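Local coordinates for protein urea carboxylase (Thermus thermophilus, PDB 3OPF) that probably binds ATP and acts as a hydrolase, although its precise reaction and role in the cell are not established, at residues Val78-Arg83 with Val195-Ala200; Leu133-Lys138 with Gly167-Gly172. All blocks are in the same frame, centred on the assembly; numbering follows the deposited sequence.

Overall arrangement
Contact 1 pairs strand 77-83 with strand 194-199, and contact 2 sets the loop stretch 133-138 against the start of strand 169-174. Their centres lie about 17 Å apart on the same side of the chain's centre, and both reach one sheet, in which strand 77-83 sits between 169-174 and 194-199. The two meet by packing: V82 CG1 is 4.2 Å from G172 CA. Along the chain the order is 78-83, 133-138, 167-172, 195-200, with contact 2 nested inside the loop closed by contact 1. The parallel pair joins the first and last strands of the seven-stranded sheet, while contact 2 fastens the loop between strands 124-127 and 144-145 to strand 169-174 and the residues before it.

Contact 1. Residues Val78-Arg83 with Val195-Ala200; sequences VEIPVR and VRFLEA
I80 sits between R196 and L198 of the neighbouring strand and bonds to both: its N donates to R196 O (2.9 Å, nearly straight at 171°) and its O accepts from L198 N. V82 does the same, giving its N-H to L198 O and taking one from A200 N, while R196 N closes the row on V78 O. This is regular parallel pairing, and CA-H groups such as that of F197 lean on the same carbonyl oxygens. The bond from A200 N reaches V82 O from above the carbonyl plane.

F197 carries the buried face. Its CG is anti to the carbonyl carbon (chi1 -66°), which lays the ring beside I80, the two side chains pointing the same way. F197 CB stays 4.1 Å from I80 O. F197 CD1 then meets V82 CG2 at 3.5 Å, a methyl at the ring edge near its plane, and also touches I80 CB. F197 CE1, further out, rests 3.9 Å from I80 CG2. Over one face of the ring comes V195 CG1, offset toward the rim and also 3.7 Å from I80 CG1. H107 and Y112 bring further rings to F197, and L126 and I159 also touch it.

On the other face of the sheet L198 crosses E79 at about a right angle: its CD2 lies 3.2 Å from E79 OE2, and its CD1 packs on P81 CA at 3.6 Å. P81 CB in turn meets A200 CB at 3.7 Å. E199 forms a salt bridge with K104; R83 forms them with D85 and E201 and also bonds G202 O. The arrangement, first strand of the sheet parallel to the last, closes the sheet on itself, consistent with the barrel of the cyclophilin-like carboxyltransferase subdomain.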
ATOM      1  N   VAL A  78      25.616   0.522  -7.891  1.00 41.73           N
ATOM      2  CA  VAL A  78      25.624   0.267  -6.456  1.00 40.31           C
ATOM      3  C   VAL A  78      26.257  -1.089  -6.168  1.00 39.21           C
ATOM      4  O   VAL A  78      25.861  -2.100  -6.749  1.00 37.30           O
ATOM      5  CB  VAL A  78      24.198   0.275  -5.862  1.00 39.66           C
ATOM      6  CG1 VAL A  78      24.261   0.189  -4.339  1.00 40.03           C
ATOM      7  CG2 VAL A  78      23.440   1.520  -6.301  1.00 40.52           C
ATOM      8  N   GLU A  79      27.229  -1.102  -5.262  1.00 38.09           N
ATOM      9  CA  GLU A  79      27.899  -2.328  -4.859  1.00 37.61           C
ATOM     10  C   GLU A  79      27.174  -2.921  -3.656  1.00 35.97           C
ATOM     11  O   GLU A  79      26.924  -2.220  -2.677  1.00 38.15           O
ATOM     12  CB  GLU A  79      29.354  -2.033  -4.499  1.00 40.84           C
ATOM     13  CG  GLU A  79      30.334  -3.035  -5.050  1.00 46.40           C
ATOM     14  CD  GLU A  79      31.760  -2.665  -4.715  1.00 50.70           C
ATOM     15  OE1 GLU A  79      32.570  -2.496  -5.649  1.00 54.26           O
ATOM     16  OE2 GLU A  79      32.062  -2.534  -3.514  1.00 54.64           O
ATOM     17  N   ILE A  80      26.823  -4.203  -3.737  1.00 33.22           N
ATOM     18  CA  ILE A  80      26.151  -4.894  -2.639  1.00 32.29           C
ATOM     19  C   ILE A  80      27.040  -6.012  -2.091  1.00 30.91           C
ATOM     20  O   ILE A  80      27.256  -7.016  -2.773  1.00 28.60           O
ATOM     21  CB  ILE A  80      24.807  -5.504  -3.092  1.00 32.30           C
ATOM     22  CG1 ILE A  80      23.881  -4.415  -3.653  1.00 34.83           C
ATOM     23  CG2 ILE A  80      24.136  -6.255  -1.935  1.00 30.68           C
ATOM     24  CD1 ILE A  80      23.359  -3.442  -2.612  1.00 37.52           C
ATOM     25  N   PRO A  81      27.563  -5.836  -0.862  1.00 29.32           N
ATOM     26  CA  PRO A  81      28.314  -6.908  -0.230  1.00 30.31           C
ATOM     27  C   PRO A  81      27.395  -8.029   0.237  1.00 30.13           C
ATOM     28  O   PRO A  81      26.385  -7.769   0.899  1.00 30.82           O
ATOM     29  CB  PRO A  81      28.999  -6.221   0.960  1.00 31.01           C
ATOM     30  CG  PRO A  81      28.208  -5.024   1.238  1.00 32.68           C
ATOM     31  CD  PRO A  81      27.541  -4.613  -0.041  1.00 29.77           C
ATOM     32  N   VAL A  82      27.749  -9.263  -0.106  1.00 28.86           N
ATOM     33  CA  VAL A  82      26.933 -10.429   0.222  1.00 27.57           C
ATOM     34  C   VAL A  82      27.767 -11.488   0.909  1.00 28.69           C
ATOM     35  O   VAL A  82      28.854 -11.828   0.435  1.00 31.26           O
ATOM     36  CB  VAL A  82      26.346 -11.077  -1.045  1.00 29.50           C
ATOM     37  CG1 VAL A  82      25.509 -12.303  -0.677  1.00 27.35           C
ATOM     38  CG2 VAL A  82      25.530 -10.074  -1.830  1.00 31.75           C
ATOM     39  N   ARG A  83      27.268 -11.988   2.038  1.00 28.38           N
ATOM     40  CA  ARG A  83      27.763 -13.226   2.626  1.00 29.21           C
ATOM     41  C   ARG A  83      26.944 -14.378   2.059  1.00 27.29           C
ATOM     42  O   ARG A  83      25.733 -14.407   2.223  1.00 25.44           O
ATOM     43  CB  ARG A  83      27.632 -13.212   4.150  1.00 29.60           C
ATOM     44  CG  ARG A  83      28.434 -14.330   4.813  1.00 30.38           C
ATOM     45  CD  ARG A  83      28.016 -14.584   6.252  1.00 32.06           C
ATOM     46  NE  ARG A  83      27.953 -13.362   7.058  1.00 30.40           N
ATOM     47  CZ  ARG A  83      26.836 -12.814   7.545  1.00 29.70           C
ATOM     48  NH1 ARG A  83      25.638 -13.345   7.321  1.00 28.75           N
ATOM     49  NH2 ARG A  83      26.922 -11.710   8.272  1.00 31.18           N
ATOM     50  N   VAL A 195      23.638  -2.716 -10.447  1.00 36.14           N
ATOM     51  CA  VAL A 195      24.120  -3.394  -9.241  1.00 35.06           C
ATOM     52  C   VAL A 195      25.194  -4.441  -9.537  1.00 33.66           C
ATOM     53  O   VAL A 195      25.074  -5.228 -10.495  1.00 32.91           O
ATOM     54  CB  VAL A 195      22.953  -4.060  -8.475  1.00 35.26           C
ATOM     55  CG1 VAL A 195      23.472  -4.928  -7.328  1.00 35.29           C
ATOM     56  CG2 VAL A 195      21.986  -3.000  -7.954  1.00 38.42           C
ATOM     57  N   ARG A 196      26.237  -4.434  -8.705  1.00 31.44           N
ATOM     58  CA  ARG A 196      27.234  -5.498  -8.655  1.00 33.03           C
ATOM     59  C   ARG A 196      27.266  -6.113  -7.260  1.00 30.92           C
ATOM     60  O   ARG A 196      27.463  -5.403  -6.264  1.00 32.11           O
ATOM     61  CB  ARG A 196      28.632  -4.974  -8.988  1.00 35.68           C
ATOM     62  CG  ARG A 196      28.881  -4.667 -10.443  1.00 42.92           C
ATOM     63  CD  ARG A 196      30.381  -4.500 -10.690  1.00 46.34           C
ATOM     64  NE  ARG A 196      30.688  -4.102 -12.061  1.00 52.89           N
ATOM     65  CZ  ARG A 196      30.616  -4.902 -13.125  1.00 53.72           C
ATOM     66  NH1 ARG A 196      30.230  -6.171 -13.009  1.00 54.20           N
ATOM     67  NH2 ARG A 196      30.924  -4.421 -14.323  1.00 55.98           N
ATOM     68  N   PHE A 197      27.078  -7.431  -7.196  1.00 28.23           N
ATOM     69  CA  PHE A 197      27.219  -8.185  -5.949  1.00 29.07           C
ATOM     70  C   PHE A 197      28.672  -8.618  -5.790  1.00 30.21           C
ATOM     71  O   PHE A 197      29.331  -8.983  -6.772  1.00 30.68           O
ATOM     72  CB  PHE A 197      26.320  -9.431  -5.937  1.00 27.56           C
ATOM     73  CG  PHE A 197      24.846  -9.132  -5.937  1.00 26.95           C
ATOM     74  CD1 PHE A 197      24.183  -8.835  -4.761  1.00 28.43           C
ATOM     75  CD2 PHE A 197      24.118  -9.147  -7.123  1.00 27.50           C
ATOM     76  CE1 PHE A 197      22.820  -8.559  -4.758  1.00 27.19           C
ATOM     77  CE2 PHE A 197      22.751  -8.879  -7.126  1.00 24.65           C
ATOM     78  CZ  PHE A 197      22.107  -8.580  -5.942  1.00 26.27           C
ATOM     79  N   LEU A 198      29.173  -8.568  -4.559  1.00 31.63           N
ATOM     80  CA  LEU A 198      30.513  -9.072  -4.250  1.00 33.26           C
ATOM     81  C   LEU A 198      30.531  -9.832  -2.930  1.00 33.28           C
ATOM     82  O   LEU A 198      29.896  -9.417  -1.952  1.00 31.15           O
ATOM     83  CB  LEU A 198      31.558  -7.951  -4.252  1.00 36.98           C
ATOM     84  CG  LEU A 198      31.411  -6.663  -3.448  1.00 41.55           C
ATOM     85  CD1 LEU A 198      31.517  -6.890  -1.948  1.00 48.93           C
ATOM     86  CD2 LEU A 198      32.504  -5.690  -3.892  1.00 48.49           C
ATOM     87  N   GLU A 199      31.247 -10.954  -2.908  1.00 33.75           N
ATOM     88  CA  GLU A 199      31.346 -11.757  -1.692  1.00 33.27           C
ATOM     89  C   GLU A 199      32.071 -10.956  -0.619  1.00 31.49           C
ATOM     90  O   GLU A 199      33.097 -10.339  -0.884  1.00 33.38           O
ATOM     91  CB  GLU A 199      32.063 -13.090  -1.942  1.00 34.21           C
ATOM     92  CG  GLU A 199      32.093 -13.999  -0.703  1.00 34.03           C
ATOM     93  CD  GLU A 199      32.656 -15.392  -0.958  1.00 36.10           C
ATOM     94  OE1 GLU A 199      33.447 -15.568  -1.914  1.00 35.12           O
ATOM     95  OE2 GLU A 199      32.318 -16.310  -0.176  1.00 34.41           O
ATOM     96  N   ALA A 200      31.511 -10.966   0.585  1.00 30.69           N
ATOM     97  CA  ALA A 200      32.067 -10.244   1.706  1.00 31.98           C
ATOM     98  C   ALA A 200      31.643 -10.855   3.033  1.00 30.57           C
ATOM     99  O   ALA A 200      30.770 -11.722   3.100  1.00 31.35           O
ATOM    100  CB  ALA A 200      31.651  -8.766   1.650  1.00 31.25           C
TER

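Contact 2. Residues Leu133-Lys138 with Gly167-Gly172; sequences LRLPRK and GWNLLG. With SO4 (sulfate ion), chain E.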
ATOM      1  N   LEU A 133      22.929 -20.198 -13.947  1.00 30.37           N
ATOM      2  CA  LEU A 133      22.388 -19.998 -12.597  1.00 29.49           C
ATOM      3  C   LEU A 133      20.865 -19.789 -12.610  1.00 29.08           C
ATOM      4  O   LEU A 133      20.280 -19.469 -11.584  1.00 27.54           O
ATOM      5  CB  LEU A 133      23.093 -18.804 -11.920  1.00 30.26           C
ATOM      6  CG  LEU A 133      22.761 -18.473 -10.456  1.00 27.51           C
ATOM      7  CD1 LEU A 133      22.811 -19.732  -9.580  1.00 27.40           C
ATOM      8  CD2 LEU A 133      23.702 -17.393  -9.925  1.00 27.35           C
ATOM      9  N   ARG A 134      20.225 -19.974 -13.768  1.00 26.33           N
ATOM     10  CA  ARG A 134      18.781 -19.796 -13.875  1.00 27.12           C
ATOM     11  C   ARG A 134      18.046 -21.060 -13.433  1.00 30.08           C
ATOM     12  O   ARG A 134      18.209 -22.130 -14.024  1.00 27.84           O
ATOM     13  CB  ARG A 134      18.364 -19.388 -15.294  1.00 28.13           C
ATOM     14  CG  ARG A 134      18.851 -17.995 -15.667  1.00 28.87           C
ATOM     15  CD  ARG A 134      18.507 -17.602 -17.091  1.00 31.52           C
ATOM     16  NE  ARG A 134      19.312 -16.460 -17.522  1.00 33.25           N
ATOM     17  CZ  ARG A 134      19.289 -15.934 -18.742  1.00 37.93           C
ATOM     18  NH1 ARG A 134      18.490 -16.430 -19.675  1.00 35.98           N
ATOM     19  NH2 ARG A 134      20.077 -14.906 -19.031  1.00 36.80           N
ATOM     20  N   LEU A 135      17.253 -20.907 -12.373  1.00 29.63           N
ATOM     21  CA  LEU A 135      16.499 -21.984 -11.758  1.00 32.13           C
ATOM     22  C   LEU A 135      15.126 -21.410 -11.388  1.00 30.33           C
ATOM     23  O   LEU A 135      15.045 -20.271 -10.930  1.00 27.94           O
ATOM     24  CB  LEU A 135      17.237 -22.439 -10.486  1.00 35.10           C
ATOM     25  CG  LEU A 135      16.705 -23.611  -9.676  1.00 35.81           C
ATOM     26  CD1 LEU A 135      16.835 -24.893 -10.483  1.00 42.71           C
ATOM     27  CD2 LEU A 135      17.447 -23.731  -8.350  1.00 29.90           C
ATOM     28  N   PRO A 136      14.044 -22.182 -11.574  1.00 30.53           N
ATOM     29  CA  PRO A 136      12.758 -21.622 -11.154  1.00 30.06           C
ATOM     30  C   PRO A 136      12.668 -21.315  -9.651  1.00 30.48           C
ATOM     31  O   PRO A 136      13.527 -21.726  -8.858  1.00 31.11           O
ATOM     32  CB  PRO A 136      11.753 -22.710 -11.548  1.00 32.64           C
ATOM     33  CG  PRO A 136      12.428 -23.489 -12.637  1.00 33.29           C
ATOM     34  CD  PRO A 136      13.888 -23.464 -12.287  1.00 32.55           C
ATOM     35  N   ARG A 137      11.643 -20.561  -9.278  1.00 30.82           N
ATOM     36  CA  ARG A 137      11.309 -20.370  -7.872  1.00 32.29           C
ATOM     37  C   ARG A 137      10.884 -21.724  -7.312  1.00 31.43           C
ATOM     38  O   ARG A 137      10.554 -22.647  -8.067  1.00 31.36           O
ATOM     39  CB  ARG A 137      10.179 -19.351  -7.718  1.00 32.45           C
ATOM     40  CG  ARG A 137       8.849 -19.832  -8.280  1.00 39.42           C
ATOM     41  CD  ARG A 137       7.898 -18.695  -8.549  1.00 43.97           C
ATOM     42  NE  ARG A 137       6.575 -19.200  -8.904  1.00 47.02           N
ATOM     43  CZ  ARG A 137       5.490 -18.449  -9.073  1.00 48.00           C
ATOM     44  NH1 ARG A 137       5.542 -17.130  -8.917  1.00 43.70           N
ATOM     45  NH2 ARG A 137       4.343 -19.027  -9.401  1.00 49.72           N
ATOM     46  N   LYS A 138      10.896 -21.854  -5.995  1.00 30.72           N
ATOM     47  CA  LYS A 138      10.517 -23.116  -5.380  1.00 32.15           C
ATOM     48  C   LYS A 138       9.080 -23.470  -5.736  1.00 32.83           C
ATOM     49  O   LYS A 138       8.267 -22.577  -5.964  1.00 34.27           O
ATOM     50  CB  LYS A 138      10.677 -23.044  -3.872  1.00 33.23           C
ATOM     51  CG  LYS A 138      12.106 -22.779  -3.457  1.00 32.90           C
ATOM     52  CD  LYS A 138      12.457 -23.538  -2.215  1.00 37.14           C
ATOM     53  CE  LYS A 138      13.921 -23.453  -1.933  1.00 34.58           C
ATOM     54  NZ  LYS A 138      14.358 -24.624  -1.155  1.00 32.51           N
ATOM     55  N   GLY A 167       9.191 -17.520  -2.536  1.00 31.50           N
ATOM     56  CA  GLY A 167       9.647 -18.805  -3.048  1.00 31.78           C
ATOM     57  C   GLY A 167      10.919 -18.726  -3.874  1.00 30.93           C
ATOM     58  O   GLY A 167      11.262 -19.673  -4.575  1.00 30.27           O
ATOM     59  N   TRP A 168      11.618 -17.598  -3.812  1.00 29.56           N
ATOM     60  CA  TRP A 168      12.875 -17.466  -4.542  1.00 29.28           C
ATOM     61  C   TRP A 168      13.985 -18.205  -3.792  1.00 27.69           C
ATOM     62  O   TRP A 168      13.889 -18.429  -2.580  1.00 30.13           O
ATOM     63  CB  TRP A 168      13.224 -15.989  -4.753  1.00 29.89           C
ATOM     64  CG  TRP A 168      12.372 -15.311  -5.792  1.00 29.02           C
ATOM     65  CD1 TRP A 168      11.126 -15.689  -6.228  1.00 32.74           C
ATOM     66  CD2 TRP A 168      12.698 -14.116  -6.506  1.00 28.29           C
ATOM     67  NE1 TRP A 168      10.673 -14.815  -7.182  1.00 33.74           N
ATOM     68  CE2 TRP A 168      11.615 -13.834  -7.368  1.00 31.57           C
ATOM     69  CE3 TRP A 168      13.807 -13.260  -6.508  1.00 31.26           C
ATOM     70  CZ2 TRP A 168      11.605 -12.729  -8.220  1.00 33.02           C
ATOM     71  CZ3 TRP A 168      13.796 -12.155  -7.362  1.00 33.77           C
ATOM     72  CH2 TRP A 168      12.699 -11.906  -8.207  1.00 31.89           C
ATOM     73  N   ASN A 169      15.025 -18.587  -4.530  1.00 26.49           N
ATOM     74  CA  ASN A 169      16.095 -19.444  -4.030  1.00 26.18           C
ATOM     75  C   ASN A 169      17.143 -18.622  -3.277  1.00 26.65           C
ATOM     76  O   ASN A 169      17.795 -17.761  -3.861  1.00 30.72           O
ATOM     77  CB  ASN A 169      16.745 -20.199  -5.192  1.00 23.58           C
ATOM     78  CG  ASN A 169      15.749 -21.032  -5.984  1.00 29.50           C
ATOM     79  OD1 ASN A 169      15.362 -22.128  -5.570  1.00 27.28           O
ATOM     80  ND2 ASN A 169      15.318 -20.506  -7.128  1.00 22.65           N
ATOM     81  N   LEU A 170      17.307 -18.894  -1.990  1.00 27.62           N
ATOM     82  CA  LEU A 170      18.118 -18.042  -1.118  1.00 25.97           C
ATOM     83  C   LEU A 170      19.606 -18.406  -1.168  1.00 27.68           C
ATOM     84  O   LEU A 170      20.002 -19.485  -0.738  1.00 27.83           O
ATOM     85  CB  LEU A 170      17.603 -18.107   0.325  1.00 26.65           C
ATOM     86  CG  LEU A 170      16.087 -17.958   0.518  1.00 26.12           C
ATOM     87  CD1 LEU A 170      15.750 -17.879   2.004  1.00 28.82           C
ATOM     88  CD2 LEU A 170      15.548 -16.744  -0.222  1.00 25.25           C
ATOM     89  N   LEU A 171      20.422 -17.479  -1.663  1.00 26.72           N
ATOM     90  CA  LEU A 171      21.861 -17.715  -1.856  1.00 26.65           C
ATOM     91  C   LEU A 171      22.727 -17.085  -0.774  1.00 28.93           C
ATOM     92  O   LEU A 171      23.841 -17.547  -0.524  1.00 31.54           O
ATOM     93  CB  LEU A 171      22.313 -17.184  -3.216  1.00 25.60           C
ATOM     94  CG  LEU A 171      21.662 -17.775  -4.469  1.00 26.93           C
ATOM     95  CD1 LEU A 171      22.466 -17.360  -5.697  1.00 22.18           C
ATOM     96  CD2 LEU A 171      21.564 -19.286  -4.397  1.00 27.21           C
ATOM     97  N   GLY A 172      22.236 -16.032  -0.134  1.00 31.10           N
ATOM     98  CA  GLY A 172      23.037 -15.345   0.876  1.00 30.68           C
ATOM     99  C   GLY A 172      22.333 -14.222   1.602  1.00 30.53           C
ATOM    100  O   GLY A 172      21.105 -14.093   1.551  1.00 32.13           O
TER
HETATM  101  S   SO4 E 496       6.807 -16.935  -5.164  1.00 53.54           S
HETATM  102  O1  SO4 E 496       5.594 -17.129  -4.376  1.00 54.58           O
HETATM  103  O2  SO4 E 496       7.462 -18.220  -5.349  1.00 55.33           O
HETATM  104  O3  SO4 E 496       7.722 -16.038  -4.459  1.00 53.30           O
HETATM  105  O4  SO4 E 496       6.458 -16.367  -6.465  1.00 56.10           O
HETATM  106  O   HOH W   1       8.362 -15.304  -8.722  1.00 36.14           O
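K138 N donates to G167 O (2.6 Å, 166°) in the carbonyl plane, one of two bonds by which an irregular loop of the cyclophilin-like subdomain is clasped to strand 169-174 and the residues leading into it. That strand has a classic beta bulge, where L171 and G172 both face V150. The second bond comes from N169, whose ND2 gives a nearly straight N-H to P136 O at 2.8 Å; the oxygen lies in the amide plane, but the donor stands above the carbonyl plane. ND2 also binds V152 O, so two backbone carbonyls fix the amide's rotation. The L135 side chain crosses that of N169 at about a right angle, its CD2 3.8 Å from N169 OD1.

Further out, K138 NZ forms salt bridges with D88 and E91, and R137 NH1 with E434. With CG between its backbone N and carbonyl carbon (chi1 67°), R137 runs past a bound sulfate, probably from the crystallisation liquor. The sulfate takes an N-H from G167 on O3, and its O4 lies 2.7 Å from R137 NH1. A water donates to that O4 and accepts from W168 NE1 at 2.8 Å, in the plane of the indole.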